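Local structure of putative acetyltransferase Sthe_0691 (Sphaerobacter thermophilus, 3SHP) at residues A[44-47]-A[48-52]; A[104-107]-A[108-111]. The protein is a putative acetyltransferase, probably a GNAT-type enzyme that would move an acetyl group from acetyl-CoA to an acceptor not yet known. All blocks are in the same frame, centred on the assembly; numbering follows the deposited sequence.

Contact 1. Residues A[44-47]-A[48-52]; sequences AFLK and EKLQG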
# COMPACT_ATOMS: atom_id res chain seq x y z
N ALA A 44 -2.56 -28.27 18.40
CA ALA A 44 -2.98 -28.56 19.78
C ALA A 44 -1.92 -28.04 20.75
O ALA A 44 -0.72 -28.11 20.47
CB ALA A 44 -3.16 -30.06 20.00
N PHE A 45 -2.37 -27.50 21.88
CA PHE A 45 -1.44 -27.02 22.88
C PHE A 45 -0.75 -28.20 23.55
O PHE A 45 -1.40 -28.99 24.23
CB PHE A 45 -2.18 -26.20 23.93
CG PHE A 45 -1.29 -25.58 24.98
CD1 PHE A 45 -0.79 -24.29 24.81
CD2 PHE A 45 -0.97 -26.27 26.16
CE1 PHE A 45 0.02 -23.70 25.79
CE2 PHE A 45 -0.16 -25.69 27.15
CZ PHE A 45 0.34 -24.40 26.97
N LEU A 46 0.55 -28.31 23.34
CA LEU A 46 1.35 -29.37 23.97
C LEU A 46 2.63 -28.74 24.52
O LEU A 46 2.86 -27.53 24.35
CB LEU A 46 1.67 -30.48 22.94
CG LEU A 46 0.55 -31.29 22.26
CD1 LEU A 46 1.05 -32.07 21.01
CD2 LEU A 46 -0.12 -32.24 23.25
N LYS A 47 3.47 -29.55 25.17
CA LYS A 47 4.66 -29.02 25.90
C LYS A 47 5.58 -28.29 24.94
O LYS A 47 5.90 -28.82 23.87
CB LYS A 47 5.46 -30.15 26.59
CG LYS A 47 4.81 -30.74 27.85
CD LYS A 47 5.12 -32.25 27.94
CE LYS A 47 4.70 -32.87 29.26
NZ LYS A 47 5.62 -32.46 30.35
N GLU A 48 6.01 -27.09 25.33
CA GLU A 48 6.91 -26.28 24.49
C GLU A 48 8.17 -27.00 24.06
O GLU A 48 8.62 -26.86 22.92
CB GLU A 48 7.31 -25.00 25.23
CG GLU A 48 6.88 -23.74 24.52
CD GLU A 48 7.04 -22.51 25.39
OE1 GLU A 48 7.56 -21.49 24.89
OE2 GLU A 48 6.65 -22.57 26.58
N LYS A 49 8.73 -27.79 24.98
CA LYS A 49 10.00 -28.49 24.76
C LYS A 49 10.02 -29.31 23.46
O LYS A 49 11.07 -29.44 22.82
CB LYS A 49 10.40 -29.33 25.99
CG LYS A 49 9.61 -30.65 26.17
CD LYS A 49 9.97 -31.36 27.50
CE LYS A 49 9.22 -32.69 27.66
NZ LYS A 49 9.48 -33.39 28.96
N LEU A 50 8.86 -29.83 23.05
CA LEU A 50 8.75 -30.59 21.81
C LEU A 50 9.26 -29.84 20.58
O LEU A 50 9.76 -30.46 19.65
CB LEU A 50 7.32 -31.05 21.58
CG LEU A 50 6.70 -32.00 22.61
CD1 LEU A 50 5.24 -32.20 22.26
CD2 LEU A 50 7.45 -33.34 22.68
N GLN A 51 9.15 -28.51 20.60
CA GLN A 51 9.59 -27.69 19.48
C GLN A 51 11.11 -27.44 19.52
O GLN A 51 11.74 -27.23 18.48
CB GLN A 51 8.84 -26.35 19.47
CG GLN A 51 8.88 -25.60 18.12
CD GLN A 51 8.10 -26.33 17.04
OE1 GLN A 51 7.06 -26.93 17.30
NE2 GLN A 51 8.61 -26.28 15.82
N GLY A 52 11.69 -27.45 20.72
CA GLY A 52 13.10 -27.14 20.91
C GLY A 52 13.44 -25.67 20.68
O GLY A 52 12.55 -24.83 20.56
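The loop between strand 43-44 and strand 58-66 tightens here into a short 3-10 turn, and Lys47 and Leu50 make its first link. Leu50 N donates to Lys47 O over 3.2 Å, with an N-H...O angle of 150°. The same oxygen is also lined by carbon. Leu50 CB and Leu50 CG each lie 3.5 Å from Lys47 O, on the aliphatic base of the leucine. One branch of that leucine then reaches back along the chain. Its CD1 meets Leu46 CB at 4.0 Å, an apolar contact. Leu50 is the buried residue of the group and also packs on Gln83, Leu120 and Val171, the last of which Leu46 touches as well.

The outer side carries charge. Lys47 and Lys49 run side by side and point the same way, with Lys47 CD 4.1 Å from Lys49 CE. Lys49 starts with CG between its backbone N and carbonyl carbon, chi1 76°, and is extended from there on. Lys47 is bent at chi2 and again at chi4, which brings its NZ beside that of Lys49. Their NZ atoms end 4.2 Å apart, Lys47 NZ to Lys49 NZ. The two like charges probably repel each other, eased by solvent at this exposed face.

A second subunit covers another part of the loop. Arg147 NH2 of the second subunit hydrogen-bonds Leu46 O, and the same arginine packs on Phe45 and Glu48. Inside the turn, Gln51 N bonds to Glu48 O at 2.9 Å and Gly52 N to Lys49 O at 3.0 Å. Three successive bonds, each spanning three residues, are the signature of a 3-10 turn.

Contact 2. Residues A[104-107]-A[108-111]; sequences EALE and LVVP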
# COMPACT_ATOMS: atom_id res chain seq x y z
N GLU A 104 -2.11 -36.43 -3.35
CA GLU A 104 -1.08 -37.43 -3.66
C GLU A 104 0.23 -37.05 -2.97
O GLU A 104 0.88 -37.89 -2.38
CB GLU A 104 -0.88 -37.61 -5.17
CG GLU A 104 0.15 -38.69 -5.48
CD GLU A 104 0.17 -39.10 -6.95
OE1 GLU A 104 -0.91 -39.33 -7.54
OE2 GLU A 104 1.28 -39.20 -7.52
N ALA A 105 0.58 -35.77 -3.02
CA ALA A 105 1.80 -35.28 -2.38
C ALA A 105 1.77 -35.56 -0.87
O ALA A 105 2.79 -35.91 -0.28
CB ALA A 105 1.99 -33.81 -2.64
N LEU A 106 0.61 -35.38 -0.25
CA LEU A 106 0.48 -35.65 1.18
C LEU A 106 0.63 -37.14 1.46
O LEU A 106 1.29 -37.53 2.44
CB LEU A 106 -0.85 -35.12 1.72
CG LEU A 106 -1.10 -35.32 3.23
CD1 LEU A 106 0.06 -34.78 4.06
CD2 LEU A 106 -2.35 -34.58 3.64
N GLU A 107 0.04 -37.98 0.60
CA GLU A 107 0.22 -39.44 0.71
C GLU A 107 1.68 -39.84 0.69
O GLU A 107 2.08 -40.77 1.39
CB GLU A 107 -0.50 -40.18 -0.42
CG GLU A 107 -2.01 -40.14 -0.31
CD GLU A 107 -2.72 -40.84 -1.47
OE1 GLU A 107 -2.14 -41.00 -2.57
OE2 GLU A 107 -3.89 -41.22 -1.26
N LEU A 108 2.46 -39.16 -0.14
CA LEU A 108 3.88 -39.46 -0.31
C LEU A 108 4.72 -39.00 0.85
O LEU A 108 5.57 -39.74 1.31
CB LEU A 108 4.43 -38.84 -1.61
CG LEU A 108 3.66 -39.28 -2.88
CD1 LEU A 108 4.28 -38.65 -4.10
CD2 LEU A 108 3.61 -40.81 -3.03
N VAL A 109 4.49 -37.77 1.32
CA VAL A 109 5.38 -37.15 2.28
C VAL A 109 5.19 -37.69 3.71
O VAL A 109 6.16 -37.79 4.45
CB VAL A 109 5.30 -35.58 2.24
CG1 VAL A 109 4.07 -35.09 2.96
CG2 VAL A 109 6.54 -34.95 2.87
N VAL A 110 3.97 -38.06 4.09
CA VAL A 110 3.71 -38.53 5.47
C VAL A 110 4.47 -39.80 5.87
O VAL A 110 5.16 -39.82 6.90
CB VAL A 110 2.18 -38.62 5.80
CG1 VAL A 110 1.94 -39.27 7.20
CG2 VAL A 110 1.57 -37.24 5.78
N PRO A 111 4.40 -40.87 5.05
CA PRO A 111 5.13 -42.06 5.49
C PRO A 111 6.63 -41.80 5.60
O PRO A 111 7.29 -42.37 6.50
CB PRO A 111 4.85 -43.09 4.39
CG PRO A 111 3.65 -42.56 3.64
CD PRO A 111 3.76 -41.06 3.74
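Ala105 O takes two backbone N-H groups of the next turn. Val109 N reaches Ala105 O at 3.0 Å, and Leu108 N adds a weak bond at 3.3 Å to the same oxygen. Leu108 N is itself shared. Its main bond, Leu108 N to Glu104 O, is 3.0 Å long. Val110 N continues the pattern to Leu106 O at 3.2 Å, the straightest of the four at 162°.

The side chain of Leu108 folds back over the turn before it. With CG anti to its own carbonyl carbon (chi1 -57°), it sets CG only 3.1 Å from Glu104 O, and the side chain also packs on Val14. Shortened to an alanine, this side chain would lose CG and both methyls, which is likely to uncover Glu104 O and open a gap against Val14. Glu104 OE2 accepts from Thr13 N and Val14 N, at the start of strand 14-18.

This is the middle of helix 98-116, the crossover of a beta-alpha-beta unit between parallel strands 84-91 and 121-127, consistent with a GNAT fold. Ala105 and Val109 pack on the sheet, and Leu106 on both Phe89 and Ala137 of helix 131-139. Leu106 CD1 presses on Val110 CG2 at 3.4 Å, tighter than usual, and meets Val109 CG1 at 4.2 Å.

Pro111 has no N-H to offer. Its ring carbon CD lies 2.9 Å from Glu107 O, and the helix kinks there.

How the contacts relate
Contact 1 lies at the surface, its centre about 19 Å from the centre of the chain. Contact 2 is partly buried, its centre about 9 Å from that point. They share no helix or strand: the first belongs to a loop, the second to helix 98-116. Their centres are about 24 Å apart, and they do not touch. Residues 47-52 wind by bonds spanning three residues, with paired lysines outside and one buried leucine inside. Residues 104-111 wind mainly by bonds spanning four, and their apolar side chains bind the helix to the sheet and to helix 131-139. Contact 1 also meets a second subunit, whereas contact 2 meets no other protein chain of the assembly.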